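Local coordinates for protein 2-polyprenyl-6-methoxyphenol hydroxylase-like FAD-dependent oxidoreductase (Streptomyces sp. NRRL 11266, PDB 6UI5) that binds flavin-adenine dinucleotide in a Rossmann-type domain and probably works as an FAD-dependent oxidoreductase, at residues 27-32 and 112-117; 36-41 and 95-100; 57-62 and 102-107; 179-184 and 258-263. All blocks are in the same frame, centred on the assembly; numbering follows the deposited sequence.

Contact 1 of 4, residues 27-32 and 112-117; sequences PAVLVD and GVDLRW. With FAD (flavin-adenine dinucleotide), chain C.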
# COMPACT_ATOMS: atom_id res chain seq x y z
N PRO A 27 -43.01 -0.32 -14.87
CA PRO A 27 -42.99 0.46 -16.13
C PRO A 27 -41.78 1.38 -16.14
O PRO A 27 -41.62 2.22 -15.25
CB PRO A 27 -44.31 1.24 -16.08
CG PRO A 27 -44.57 1.43 -14.61
CD PRO A 27 -44.02 0.19 -13.92
N ALA A 28 -40.90 1.20 -17.12
CA ALA A 28 -39.69 2.01 -17.20
C ALA A 28 -39.59 2.73 -18.54
O ALA A 28 -39.89 2.17 -19.60
CB ALA A 28 -38.45 1.16 -16.99
N VAL A 29 -39.17 3.99 -18.49
CA VAL A 29 -38.91 4.74 -19.71
C VAL A 29 -37.47 5.21 -19.66
O VAL A 29 -37.07 5.91 -18.73
CB VAL A 29 -39.88 5.91 -19.89
CG1 VAL A 29 -39.30 6.93 -20.85
CG2 VAL A 29 -41.21 5.38 -20.40
N LEU A 30 -36.69 4.78 -20.64
CA LEU A 30 -35.26 4.99 -20.70
C LEU A 30 -35.02 6.00 -21.81
O LEU A 30 -35.51 5.82 -22.93
CB LEU A 30 -34.55 3.66 -20.97
CG LEU A 30 -33.10 3.61 -21.38
CD1 LEU A 30 -32.27 4.08 -20.23
CD2 LEU A 30 -32.72 2.17 -21.74
N VAL A 31 -34.31 7.06 -21.47
CA VAL A 31 -34.11 8.20 -22.35
C VAL A 31 -32.63 8.31 -22.67
O VAL A 31 -31.78 8.27 -21.76
CB VAL A 31 -34.63 9.50 -21.70
CG1 VAL A 31 -34.05 10.68 -22.37
CG2 VAL A 31 -36.13 9.56 -21.79
N ASP A 32 -32.31 8.43 -23.96
CA ASP A 32 -30.97 8.77 -24.40
C ASP A 32 -31.11 9.71 -25.58
O ASP A 32 -32.14 9.72 -26.27
CB ASP A 32 -30.15 7.54 -24.79
CG ASP A 32 -28.66 7.84 -24.94
OD1 ASP A 32 -27.91 7.64 -23.95
OD2 ASP A 32 -28.23 8.27 -26.04
N GLY A 112 -40.10 -4.77 -22.72
CA GLY A 112 -41.10 -3.73 -22.75
C GLY A 112 -40.68 -2.39 -22.19
O GLY A 112 -41.56 -1.57 -21.90
N VAL A 113 -39.39 -2.15 -22.01
CA VAL A 113 -38.95 -0.79 -21.74
C VAL A 113 -39.37 0.11 -22.88
O VAL A 113 -39.18 -0.23 -24.06
CB VAL A 113 -37.43 -0.76 -21.56
CG1 VAL A 113 -36.95 0.67 -21.60
CG2 VAL A 113 -37.05 -1.43 -20.26
N ASP A 114 -39.95 1.26 -22.56
CA ASP A 114 -40.14 2.29 -23.58
C ASP A 114 -38.80 2.99 -23.74
O ASP A 114 -38.45 3.87 -22.96
CB ASP A 114 -41.25 3.25 -23.19
CG ASP A 114 -41.51 4.31 -24.26
OD1 ASP A 114 -41.00 4.19 -25.40
OD2 ASP A 114 -42.25 5.27 -23.95
N LEU A 115 -38.05 2.59 -24.77
CA LEU A 115 -36.73 3.15 -25.05
C LEU A 115 -36.86 4.29 -26.08
O LEU A 115 -37.49 4.11 -27.12
CB LEU A 115 -35.82 2.02 -25.56
CG LEU A 115 -34.30 2.21 -25.63
CD1 LEU A 115 -33.63 0.91 -25.98
CD2 LEU A 115 -33.91 3.27 -26.68
N ARG A 116 -36.25 5.45 -25.77
CA ARG A 116 -36.38 6.68 -26.57
C ARG A 116 -35.03 7.27 -26.95
O ARG A 116 -34.50 8.10 -26.22
CB ARG A 116 -37.17 7.73 -25.83
CG ARG A 116 -38.33 7.20 -25.14
CD ARG A 116 -39.35 8.26 -24.91
NE ARG A 116 -40.56 7.65 -24.41
CZ ARG A 116 -41.45 8.27 -23.66
NH1 ARG A 116 -41.28 9.54 -23.32
NH2 ARG A 116 -42.52 7.62 -23.25
N TRP A 117 -34.54 6.89 -28.12
CA TRP A 117 -33.44 7.64 -28.69
C TRP A 117 -33.87 9.09 -28.99
O TRP A 117 -35.06 9.43 -29.00
CB TRP A 117 -32.94 6.92 -29.95
CG TRP A 117 -32.68 5.44 -29.74
CD1 TRP A 117 -33.46 4.40 -30.16
CD2 TRP A 117 -31.57 4.86 -29.05
NE1 TRP A 117 -32.89 3.20 -29.78
CE2 TRP A 117 -31.73 3.46 -29.10
CE3 TRP A 117 -30.45 5.39 -28.40
CZ2 TRP A 117 -30.82 2.58 -28.52
CZ3 TRP A 117 -29.54 4.51 -27.82
CH2 TRP A 117 -29.73 3.12 -27.89
PA FAD C . -22.14 6.54 -20.29
O1A FAD C . -21.44 5.39 -20.97
O2A FAD C . -21.26 7.78 -20.42
O5B FAD C . -23.69 6.71 -20.84
C5B FAD C . -24.46 7.85 -20.47
C4B FAD C . -25.58 8.06 -21.54
O4B FAD C . -26.44 8.99 -21.21
C3B FAD C . -24.95 8.54 -22.87
O3B FAD C . -25.58 7.91 -23.89
C2B FAD C . -25.24 10.05 -22.89
O2B FAD C . -25.11 10.52 -24.29
C1B FAD C . -26.47 10.07 -22.46
N9A FAD C . -26.93 11.31 -21.86
C8A FAD C . -26.19 12.18 -21.13
N7A FAD C . -27.01 13.17 -20.70
C5A FAD C . -28.26 12.89 -21.15
C6A FAD C . -29.48 13.54 -21.01
N6A FAD C . -30.01 14.74 -20.38
N1A FAD C . -30.59 13.04 -21.57
C2A FAD C . -30.53 11.89 -22.27
N3A FAD C . -29.34 11.24 -22.40
C4A FAD C . -28.21 11.74 -21.84
N1 FAD C . -14.83 0.78 -19.58
C2 FAD C . -14.24 -0.58 -19.38
O2 FAD C . -14.83 -1.43 -18.79
N3 FAD C . -12.89 -0.87 -19.93
C4 FAD C . -12.17 0.18 -20.66
O4 FAD C . -11.10 -0.01 -21.11
C4X FAD C . -12.80 1.54 -20.85
N5 FAD C . -12.04 2.54 -21.57
C5X FAD C . -12.62 3.89 -21.76
C6 FAD C . -11.87 4.84 -22.45
C7 FAD C . -12.39 6.12 -22.65
C7M FAD C . -11.36 6.93 -23.43
C8 FAD C . -13.66 6.47 -22.16
C8M FAD C . -14.15 7.89 -22.43
C9 FAD C . -14.41 5.51 -21.46
C9A FAD C . -13.90 4.21 -21.24
N10 FAD C . -14.69 3.17 -20.48
C10 FAD C . -14.12 1.84 -20.31
C1' FAD C . -16.04 3.52 -19.99
C2' FAD C . -16.37 3.39 -18.50
O2' FAD C . -16.66 2.09 -18.15
C3' FAD C . -17.65 4.15 -18.17
O3' FAD C . -17.74 4.22 -16.78
C4' FAD C . -18.96 3.48 -18.65
O4' FAD C . -19.04 3.29 -20.03
C5' FAD C . -20.04 4.50 -18.26
O5' FAD C . -21.31 3.91 -18.24
P FAD C . -22.65 4.83 -17.96
O1P FAD C . -23.85 4.16 -18.60
O2P FAD C . -22.89 5.16 -16.50
O3P FAD C . -22.32 6.29 -18.67
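Strands 28-31 and 114-116 run side by side as a parallel pair at one border of the five-stranded Rossmann-type sheet of the FAD-binding domain, with 114-116 as the outermost strand within this chain. The short axes come within 4.8 Å at an angle of 13°. Four backbone hydrogen bonds join them: Asp114 N to Ala28 O, Leu30 N to Asp114 O, Arg116 N to Leu30 O, and Asp32 N to Arg116 O.

Val29, Val31, Asp114 and Arg116 occupy one face. Arg116, extended from CG to NE, pairs with Asp114 two residues back in its own strand. Its NE and NH2 both donate to Asp114 OD2, NE at 3.0 Å and from above the carboxylate plane; the NH2 contact, a salt bridge, is modelled too short for its length to be trusted. Val29 holds CG1 anti to its backbone N (chi1 160°), which lays that methyl over the centre of the Arg116 guanidinium, 3.8 Å from CZ. The salt bridge is therefore roofed on one side by a hydrocarbon branch, while Val29 CG2 rests 3.5 Å from Asp114 CB.

On the other face Leu30 packs CB against Val113 CG1 and CD2 against Leu115 CG, with Leu15 and Ala18 of helix 12-22 touching Leu30. At the C-terminal end of strand 28-31, Asp32 takes the cofactor: FAD O3B donates a hydrogen bond to OD1, modelled at a doubtfully short 2.3 Å, and OD1 also accepts from Ala10 N.

Contact 2 of 4, residues 36-41 and 95-100; sequences TQRAEA and VLQSRL. With FAD (flavin-adenine dinucleotide), chain C.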
# COMPACT_ATOMS: atom_id res chain seq x y z
N THR A 36 -29.40 6.48 -32.76
CA THR A 36 -29.35 5.03 -32.67
C THR A 36 -28.32 4.67 -31.62
O THR A 36 -27.67 5.55 -31.06
CB THR A 36 -29.00 4.38 -34.02
OG1 THR A 36 -29.11 2.96 -33.89
CG2 THR A 36 -27.55 4.72 -34.42
N GLN A 37 -28.17 3.37 -31.36
CA GLN A 37 -27.13 2.90 -30.45
C GLN A 37 -25.79 3.49 -30.86
O GLN A 37 -25.46 3.51 -32.04
CB GLN A 37 -27.02 1.37 -30.47
CG GLN A 37 -25.72 0.86 -29.84
CD GLN A 37 -25.50 -0.65 -30.01
OE1 GLN A 37 -26.26 -1.34 -30.70
NE2 GLN A 37 -24.44 -1.16 -29.38
N ARG A 38 -25.04 3.97 -29.88
CA ARG A 38 -23.83 4.70 -30.21
C ARG A 38 -22.77 3.76 -30.76
O ARG A 38 -22.85 2.53 -30.66
CB ARG A 38 -23.26 5.44 -29.00
CG ARG A 38 -22.86 4.55 -27.84
CD ARG A 38 -22.62 5.41 -26.60
NE ARG A 38 -22.24 4.61 -25.44
CZ ARG A 38 -22.05 5.08 -24.21
NH1 ARG A 38 -22.21 6.36 -23.94
NH2 ARG A 38 -21.70 4.25 -23.23
N ALA A 39 -21.77 4.36 -31.38
CA ALA A 39 -20.59 3.68 -31.87
C ALA A 39 -19.38 4.00 -31.02
O ALA A 39 -18.38 3.27 -31.09
CB ALA A 39 -20.31 4.07 -33.34
N GLU A 40 -19.44 5.08 -30.24
CA GLU A 40 -18.35 5.49 -29.35
C GLU A 40 -18.40 4.68 -28.05
O GLU A 40 -18.62 5.20 -26.95
CB GLU A 40 -18.43 6.99 -29.07
CG GLU A 40 -18.60 7.88 -30.32
CD GLU A 40 -20.00 7.85 -30.89
OE1 GLU A 40 -20.17 7.30 -32.01
OE2 GLU A 40 -20.94 8.34 -30.23
N ALA A 41 -18.20 3.37 -28.19
CA ALA A 41 -18.20 2.43 -27.07
C ALA A 41 -16.83 1.76 -27.06
O ALA A 41 -16.65 0.68 -27.64
CB ALA A 41 -19.33 1.41 -27.20
N VAL A 95 -14.79 -8.85 -24.65
CA VAL A 95 -16.10 -8.55 -25.22
C VAL A 95 -16.12 -7.07 -25.53
O VAL A 95 -15.64 -6.25 -24.75
CB VAL A 95 -17.26 -8.93 -24.29
CG1 VAL A 95 -18.57 -8.75 -25.02
CG2 VAL A 95 -17.11 -10.38 -23.79
N LEU A 96 -16.68 -6.72 -26.67
CA LEU A 96 -16.66 -5.35 -27.12
C LEU A 96 -17.88 -4.64 -26.57
O LEU A 96 -19.00 -5.16 -26.67
CB LEU A 96 -16.61 -5.29 -28.65
CG LEU A 96 -15.45 -6.14 -29.20
CD1 LEU A 96 -15.78 -7.65 -29.39
CD2 LEU A 96 -14.84 -5.54 -30.48
N GLN A 97 -17.66 -3.48 -25.95
CA GLN A 97 -18.73 -2.69 -25.37
C GLN A 97 -19.96 -2.60 -26.26
O GLN A 97 -21.08 -2.78 -25.78
CB GLN A 97 -18.22 -1.30 -25.02
CG GLN A 97 -19.19 -0.50 -24.16
CD GLN A 97 -18.62 0.83 -23.72
OE1 GLN A 97 -17.40 1.03 -23.72
NE2 GLN A 97 -19.51 1.77 -23.37
N SER A 98 -19.79 -2.33 -27.56
CA SER A 98 -20.98 -2.19 -28.39
C SER A 98 -21.73 -3.50 -28.50
O SER A 98 -22.96 -3.50 -28.65
CB SER A 98 -20.62 -1.64 -29.77
OG SER A 98 -19.87 -2.59 -30.51
N ARG A 99 -21.01 -4.64 -28.48
CA ARG A 99 -21.69 -5.94 -28.50
C ARG A 99 -22.50 -6.15 -27.22
O ARG A 99 -23.63 -6.67 -27.27
CB ARG A 99 -20.68 -7.07 -28.69
CG ARG A 99 -20.17 -7.22 -30.13
CD ARG A 99 -19.11 -8.32 -30.28
NE ARG A 99 -19.68 -9.63 -30.58
CZ ARG A 99 -19.61 -10.70 -29.79
NH1 ARG A 99 -18.98 -10.64 -28.62
NH2 ARG A 99 -20.17 -11.84 -30.17
N LEU A 100 -21.96 -5.72 -26.08
CA LEU A 100 -22.70 -5.78 -24.83
C LEU A 100 -23.93 -4.89 -24.86
O LEU A 100 -25.03 -5.31 -24.46
CB LEU A 100 -21.81 -5.38 -23.67
CG LEU A 100 -22.60 -5.05 -22.41
CD1 LEU A 100 -23.08 -6.33 -21.79
CD2 LEU A 100 -21.71 -4.29 -21.47
PA FAD C . -22.14 6.54 -20.29
O1A FAD C . -21.44 5.39 -20.97
O2A FAD C . -21.26 7.78 -20.42
O5B FAD C . -23.69 6.71 -20.84
C5B FAD C . -24.46 7.85 -20.47
C4B FAD C . -25.58 8.06 -21.54
O4B FAD C . -26.44 8.99 -21.21
C3B FAD C . -24.95 8.54 -22.87
O3B FAD C . -25.58 7.91 -23.89
C2B FAD C . -25.24 10.05 -22.89
O2B FAD C . -25.11 10.52 -24.29
C1B FAD C . -26.47 10.07 -22.46
N9A FAD C . -26.93 11.31 -21.86
C8A FAD C . -26.19 12.18 -21.13
N7A FAD C . -27.01 13.17 -20.70
C5A FAD C . -28.26 12.89 -21.15
C6A FAD C . -29.48 13.54 -21.01
N6A FAD C . -30.01 14.74 -20.38
N1A FAD C . -30.59 13.04 -21.57
C2A FAD C . -30.53 11.89 -22.27
N3A FAD C . -29.34 11.24 -22.40
C4A FAD C . -28.21 11.74 -21.84
N1 FAD C . -14.83 0.78 -19.58
C2 FAD C . -14.24 -0.58 -19.38
O2 FAD C . -14.83 -1.43 -18.79
N3 FAD C . -12.89 -0.87 -19.93
C4 FAD C . -12.17 0.18 -20.66
O4 FAD C . -11.10 -0.01 -21.11
C4X FAD C . -12.80 1.54 -20.85
N5 FAD C . -12.04 2.54 -21.57
C5X FAD C . -12.62 3.89 -21.76
C6 FAD C . -11.87 4.84 -22.45
C7 FAD C . -12.39 6.12 -22.65
C7M FAD C . -11.36 6.93 -23.43
C8 FAD C . -13.66 6.47 -22.16
C8M FAD C . -14.15 7.89 -22.43
C9 FAD C . -14.41 5.51 -21.46
C9A FAD C . -13.90 4.21 -21.24
N10 FAD C . -14.69 3.17 -20.48
C10 FAD C . -14.12 1.84 -20.31
C1' FAD C . -16.04 3.52 -19.99
C2' FAD C . -16.37 3.39 -18.50
O2' FAD C . -16.66 2.09 -18.15
C3' FAD C . -17.65 4.15 -18.17
O3' FAD C . -17.74 4.22 -16.78
C4' FAD C . -18.96 3.48 -18.65
O4' FAD C . -19.04 3.29 -20.03
C5' FAD C . -20.04 4.50 -18.26
O5' FAD C . -21.31 3.91 -18.24
P FAD C . -22.65 4.83 -17.96
O1P FAD C . -23.85 4.16 -18.60
O2P FAD C . -22.89 5.16 -16.50
O3P FAD C . -22.32 6.29 -18.67
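Polar contact between loop 36-41 and the start of helix 97-110 begins with Gln37, whose carboxamide reaches the backbone of Ser98. The side chain is extended, with CG anti to the backbone N (chi1 165°), and NE2 donates to Ser98 O over 2.9 Å. That oxygen is met in its carbonyl plane, on a lone pair, and lies in the amide plane of Gln37; the N-H is bent, at 138°.

Apolar packing centres on Ala41. Its methyl sits against the stem of Gln97, 3.6 Å from CG and equally far from CD, and then approaches Ser98 CB at 4.2 Å.

Both segments line the FAD pocket of the Rossmann-type domain, and the contacts of Arg38 belong to it. Arg38 stretches out to bring its guanidinium edge-on to the cofactor phosphate: NH2 gives FAD O1A a nearly straight but short bond of 2.5 Å, and NH1 adds a weak one to the same oxygen. The Gln97 amide stands 78° from the guanidinium plane, with NE2 3.3 Å from Arg38 NH2; both are donors, and no bond links them. Glu101 OE1 forms a salt bridge with Arg38 NH2 and accepts a hydrogen bond from Gln97 NE2, and Gln97 OE1 takes the backbone N-H of Ala43.

Contact 3 of 4, residues 57-62 and 102-107; sequences RGLAAG and KVLIDR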
# COMPACT_ATOMS: atom_id res chain seq x y z
N ARG A 57 -28.68 -13.09 -15.66
CA ARG A 57 -29.83 -12.73 -16.49
C ARG A 57 -29.71 -13.35 -17.88
O ARG A 57 -30.38 -12.89 -18.83
CB ARG A 57 -29.96 -11.21 -16.54
CG ARG A 57 -29.87 -10.60 -15.12
CD ARG A 57 -31.22 -10.41 -14.48
NE ARG A 57 -31.15 -9.75 -13.17
CZ ARG A 57 -31.18 -10.41 -12.02
NH1 ARG A 57 -31.31 -11.74 -12.03
NH2 ARG A 57 -31.13 -9.71 -10.88
N GLY A 58 -28.89 -14.40 -18.01
CA GLY A 58 -28.75 -15.07 -19.28
C GLY A 58 -28.07 -14.26 -20.37
O GLY A 58 -28.13 -14.66 -21.54
N LEU A 59 -27.44 -13.15 -20.03
CA LEU A 59 -26.83 -12.26 -21.01
C LEU A 59 -25.36 -12.54 -21.26
O LEU A 59 -24.78 -11.91 -22.15
CB LEU A 59 -27.00 -10.81 -20.57
CG LEU A 59 -28.44 -10.41 -20.27
CD1 LEU A 59 -28.48 -9.18 -19.38
CD2 LEU A 59 -29.18 -10.14 -21.57
N ALA A 60 -24.74 -13.47 -20.54
CA ALA A 60 -23.30 -13.66 -20.68
C ALA A 60 -22.96 -14.67 -21.77
O ALA A 60 -22.20 -14.36 -22.69
CB ALA A 60 -22.67 -14.09 -19.33
N ALA A 61 -23.47 -15.90 -21.65
CA ALA A 61 -23.30 -16.86 -22.72
C ALA A 61 -23.74 -16.21 -24.03
O ALA A 61 -24.80 -15.56 -24.10
CB ALA A 61 -24.09 -18.14 -22.46
N GLY A 62 -22.91 -16.36 -25.04
CA GLY A 62 -23.23 -15.79 -26.33
C GLY A 62 -22.28 -14.64 -26.58
O GLY A 62 -21.63 -14.56 -27.62
N LYS A 102 -25.58 -3.85 -27.36
CA LYS A 102 -26.57 -4.39 -28.28
C LYS A 102 -27.44 -5.44 -27.59
O LYS A 102 -28.67 -5.40 -27.69
CB LYS A 102 -25.87 -4.93 -29.52
CG LYS A 102 -26.77 -5.63 -30.51
CD LYS A 102 -27.54 -4.66 -31.33
CE LYS A 102 -28.46 -5.39 -32.29
NZ LYS A 102 -29.51 -6.16 -31.60
N VAL A 103 -26.82 -6.37 -26.84
CA VAL A 103 -27.69 -7.38 -26.24
C VAL A 103 -28.57 -6.77 -25.16
O VAL A 103 -29.70 -7.23 -24.94
CB VAL A 103 -26.92 -8.61 -25.70
CG1 VAL A 103 -26.02 -9.21 -26.78
CG2 VAL A 103 -26.14 -8.28 -24.48
N LEU A 104 -28.11 -5.69 -24.50
CA LEU A 104 -28.99 -5.11 -23.49
C LEU A 104 -30.09 -4.23 -24.11
O LEU A 104 -31.21 -4.19 -23.58
CB LEU A 104 -28.19 -4.32 -22.46
CG LEU A 104 -27.03 -5.08 -21.82
CD1 LEU A 104 -25.95 -4.10 -21.33
CD2 LEU A 104 -27.50 -6.02 -20.64
N ILE A 105 -29.81 -3.54 -25.23
CA ILE A 105 -30.89 -2.89 -25.95
C ILE A 105 -31.91 -3.93 -26.41
O ILE A 105 -33.12 -3.71 -26.32
CB ILE A 105 -30.35 -2.07 -27.14
CG1 ILE A 105 -29.46 -0.91 -26.66
CG2 ILE A 105 -31.51 -1.58 -28.01
CD1 ILE A 105 -28.67 -0.24 -27.80
N ASP A 106 -31.43 -5.07 -26.90
CA ASP A 106 -32.35 -6.13 -27.30
C ASP A 106 -33.20 -6.59 -26.13
O ASP A 106 -34.43 -6.61 -26.22
CB ASP A 106 -31.58 -7.31 -27.88
CG ASP A 106 -31.18 -7.10 -29.31
OD1 ASP A 106 -31.62 -6.10 -29.93
OD2 ASP A 106 -30.41 -7.94 -29.81
N ARG A 107 -32.55 -6.95 -25.01
CA ARG A 107 -33.30 -7.44 -23.86
C ARG A 107 -34.27 -6.38 -23.35
O ARG A 107 -35.39 -6.71 -22.94
CB ARG A 107 -32.36 -7.88 -22.74
CG ARG A 107 -33.08 -8.19 -21.44
CD ARG A 107 -33.83 -9.50 -21.56
NE ARG A 107 -32.91 -10.57 -21.92
CZ ARG A 107 -32.30 -11.36 -21.04
NH1 ARG A 107 -32.52 -11.24 -19.70
NH2 ARG A 107 -31.47 -12.29 -21.51
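Leu59 and Arg107 make the tight part of this contact, in which the loop following helix 48-55 meets one side of helix 97-110. Arg107 leaves the helix with CG anti to its backbone N (chi1 171°), then folds at chi2 and chi3, and these two bends turn the guanidinium end-on to the carbonyl of Arg57. NH1 and NH2 both donate to Arg57 O, at 2.8 Å and 3.0 Å, and this oxygen lies near the guanidinium plane. Two N-H groups thus grip one carbonyl at the end of a helix, just where Gly58, with positive phi, forms the C-prime residue of a Schellman motif.

While the edge of the guanidinium is bonded, Leu59 covers a face: CD2 lies over it toward the rim, 3.1 Å from Arg107 NH2. The other methyl of Leu59, CD1, meets Leu104 CD2 at 3.5 Å, the two side chains crossing at about a right angle.

Beyond this patch the contact thins. Val103 comes no closer than 4.5 Å, between its backbone O and Leu59 CD2, and Gly58, exposed to solvent, only skirts the guanidinium edge with its carbonyl carbon. The Arg57 side chain turns away from helix 97-110, its NE forming a salt bridge with Glu20. Helix 12-22 backs the junction: Met16 touches both Leu59 and Leu104, and Cys19 touches Arg107.

Contact 4 of 4, residues 179-184 and 258-263; sequences GIVGDV and AHWLQH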
# COMPACT_ATOMS: atom_id res chain seq x y z
N GLY A 179 -5.95 11.66 -23.63
CA GLY A 179 -5.61 10.91 -24.81
C GLY A 179 -6.68 11.01 -25.87
O GLY A 179 -7.53 11.90 -25.84
N ILE A 180 -6.63 10.08 -26.81
CA ILE A 180 -7.74 9.88 -27.72
C ILE A 180 -7.95 8.38 -27.85
O ILE A 180 -7.10 7.57 -27.48
CB ILE A 180 -7.57 10.55 -29.12
CG1 ILE A 180 -6.55 9.80 -29.96
CG2 ILE A 180 -7.22 12.04 -29.00
CD1 ILE A 180 -7.18 8.97 -31.03
N VAL A 181 -9.13 8.03 -28.37
CA VAL A 181 -9.58 6.65 -28.47
C VAL A 181 -10.55 6.60 -29.64
O VAL A 181 -11.07 7.62 -30.08
CB VAL A 181 -10.24 6.19 -27.15
CG1 VAL A 181 -11.50 7.00 -26.88
CG2 VAL A 181 -10.56 4.69 -27.16
N GLY A 182 -10.78 5.40 -30.15
CA GLY A 182 -11.72 5.17 -31.22
C GLY A 182 -11.17 4.12 -32.16
O GLY A 182 -10.20 3.43 -31.85
N ASP A 183 -11.81 4.01 -33.34
CA ASP A 183 -11.45 3.02 -34.36
C ASP A 183 -11.04 3.71 -35.66
O ASP A 183 -11.86 4.38 -36.30
CB ASP A 183 -12.59 2.04 -34.61
CG ASP A 183 -13.22 1.53 -33.30
OD1 ASP A 183 -12.65 0.58 -32.72
OD2 ASP A 183 -14.30 2.02 -32.89
N VAL A 184 -9.80 3.53 -36.04
CA VAL A 184 -9.33 3.90 -37.37
C VAL A 184 -9.56 2.73 -38.32
O VAL A 184 -9.52 1.57 -37.92
CB VAL A 184 -7.84 4.30 -37.34
CG1 VAL A 184 -7.60 5.39 -36.32
CG2 VAL A 184 -6.96 3.07 -37.07
N ALA A 258 -10.99 7.42 -40.45
CA ALA A 258 -11.38 7.38 -39.04
C ALA A 258 -12.89 7.24 -38.94
O ALA A 258 -13.64 8.10 -39.42
CB ALA A 258 -10.91 8.64 -38.31
N HIS A 259 -13.35 6.14 -38.32
CA HIS A 259 -14.79 5.95 -38.13
C HIS A 259 -15.30 6.84 -37.01
O HIS A 259 -16.36 7.48 -37.14
CB HIS A 259 -15.09 4.48 -37.82
CG HIS A 259 -14.45 3.53 -38.77
ND1 HIS A 259 -14.95 3.30 -40.04
CD2 HIS A 259 -13.35 2.75 -38.66
CE1 HIS A 259 -14.19 2.42 -40.66
NE2 HIS A 259 -13.21 2.07 -39.85
N TRP A 260 -14.56 6.90 -35.91
CA TRP A 260 -14.85 7.76 -34.78
C TRP A 260 -13.61 7.77 -33.90
O TRP A 260 -13.06 6.72 -33.60
CB TRP A 260 -16.10 7.29 -33.99
CG TRP A 260 -15.90 6.00 -33.22
CD1 TRP A 260 -16.06 4.73 -33.70
CD2 TRP A 260 -15.50 5.86 -31.84
NE1 TRP A 260 -15.79 3.81 -32.71
CE2 TRP A 260 -15.44 4.47 -31.56
CE3 TRP A 260 -15.20 6.76 -30.81
CZ2 TRP A 260 -15.09 3.97 -30.29
CZ3 TRP A 260 -14.83 6.25 -29.53
CH2 TRP A 260 -14.78 4.87 -29.30
N LEU A 261 -13.16 8.96 -33.52
CA LEU A 261 -12.13 9.12 -32.52
C LEU A 261 -12.56 10.26 -31.60
O LEU A 261 -13.46 11.03 -31.94
CB LEU A 261 -10.75 9.38 -33.15
CG LEU A 261 -10.10 8.43 -34.16
CD1 LEU A 261 -8.64 8.90 -34.36
CD2 LEU A 261 -10.17 6.92 -33.76
N GLN A 262 -11.98 10.31 -30.40
CA GLN A 262 -12.44 11.26 -29.39
C GLN A 262 -11.29 11.71 -28.52
O GLN A 262 -10.53 10.87 -28.03
CB GLN A 262 -13.53 10.66 -28.49
CG GLN A 262 -14.80 10.14 -29.17
CD GLN A 262 -16.04 10.91 -28.77
OE1 GLN A 262 -16.07 12.15 -28.82
NE2 GLN A 262 -17.09 10.17 -28.38
N HIS A 263 -11.18 13.02 -28.29
CA HIS A 263 -10.41 13.52 -27.16
C HIS A 263 -11.06 13.09 -25.84
O HIS A 263 -12.29 13.10 -25.71
CB HIS A 263 -10.29 15.03 -27.21
CG HIS A 263 -9.53 15.51 -28.40
ND1 HIS A 263 -8.24 15.08 -28.67
CD2 HIS A 263 -9.88 16.34 -29.42
CE1 HIS A 263 -7.83 15.63 -29.80
NE2 HIS A 263 -8.80 16.40 -30.27
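One face of the Trp260 indole is covered by Gly182, its CA 3.5 Å from the centroid of the six-membered ring and only 6° off the normal, a CH-pi contact. Asp183 N lies over the same face, also toward the rim, and Gln262 CG sits at the ring edge, in plane. With CG between the backbone N and the carbonyl carbon (chi1 70°), Trp260 folds its ring across the partner strand. The His259 imidazole presents its edge to Asp183 O, CD2 being 3.2 Å away. Gly179 O lies at the edge of the His263 ring, which stacks with Phe231.

Strands 179-184 and 260-263 are antiparallel. Val181 and Gln262 form a hydrogen-bonded pair, N to O in both directions; Asp183 N then bonds to Trp260 O. Next, His259 N reaches Asp183 O at 3.1 Å, where the register slips by one residue in a beta bulge. Leu261 reaches with its methyls to the Ile180 and Val184 side, CD1 3.6 Å from Ile180 CD1 and CD2 3.9 Å from Val184 CG1. Val181, on the other face, touches FAD.

Within the antiparallel sheet of the FAD-binding domain, strand 216-225 flanks 179-184, with Arg218 bridging to Asp183, and Leu241 of helix 238-249 covers Ile180, Val184 and Leu261.

How the contacts relate
From the N terminus, strand 28-31 opens contact 1, which closes only at strand 114-116. The two middle contacts fall within that span and cross each other: loop 36-41 comes first, then 57-62, and both are answered on helix 97-110, at 95-100 and 102-107. That helix leads, through a short turn, into strand 114-116, and Ile105 packs on Trp117 and Gln37, so contacts 1, 2 and 3 meet around it. Contact 4 follows later in the chain, closing a separate loop in the antiparallel sheet. It touches contact 2, where Ala39 and Glu40 lie against Trp260, and thereby joins that sheet to the Rossmann-type part around FAD.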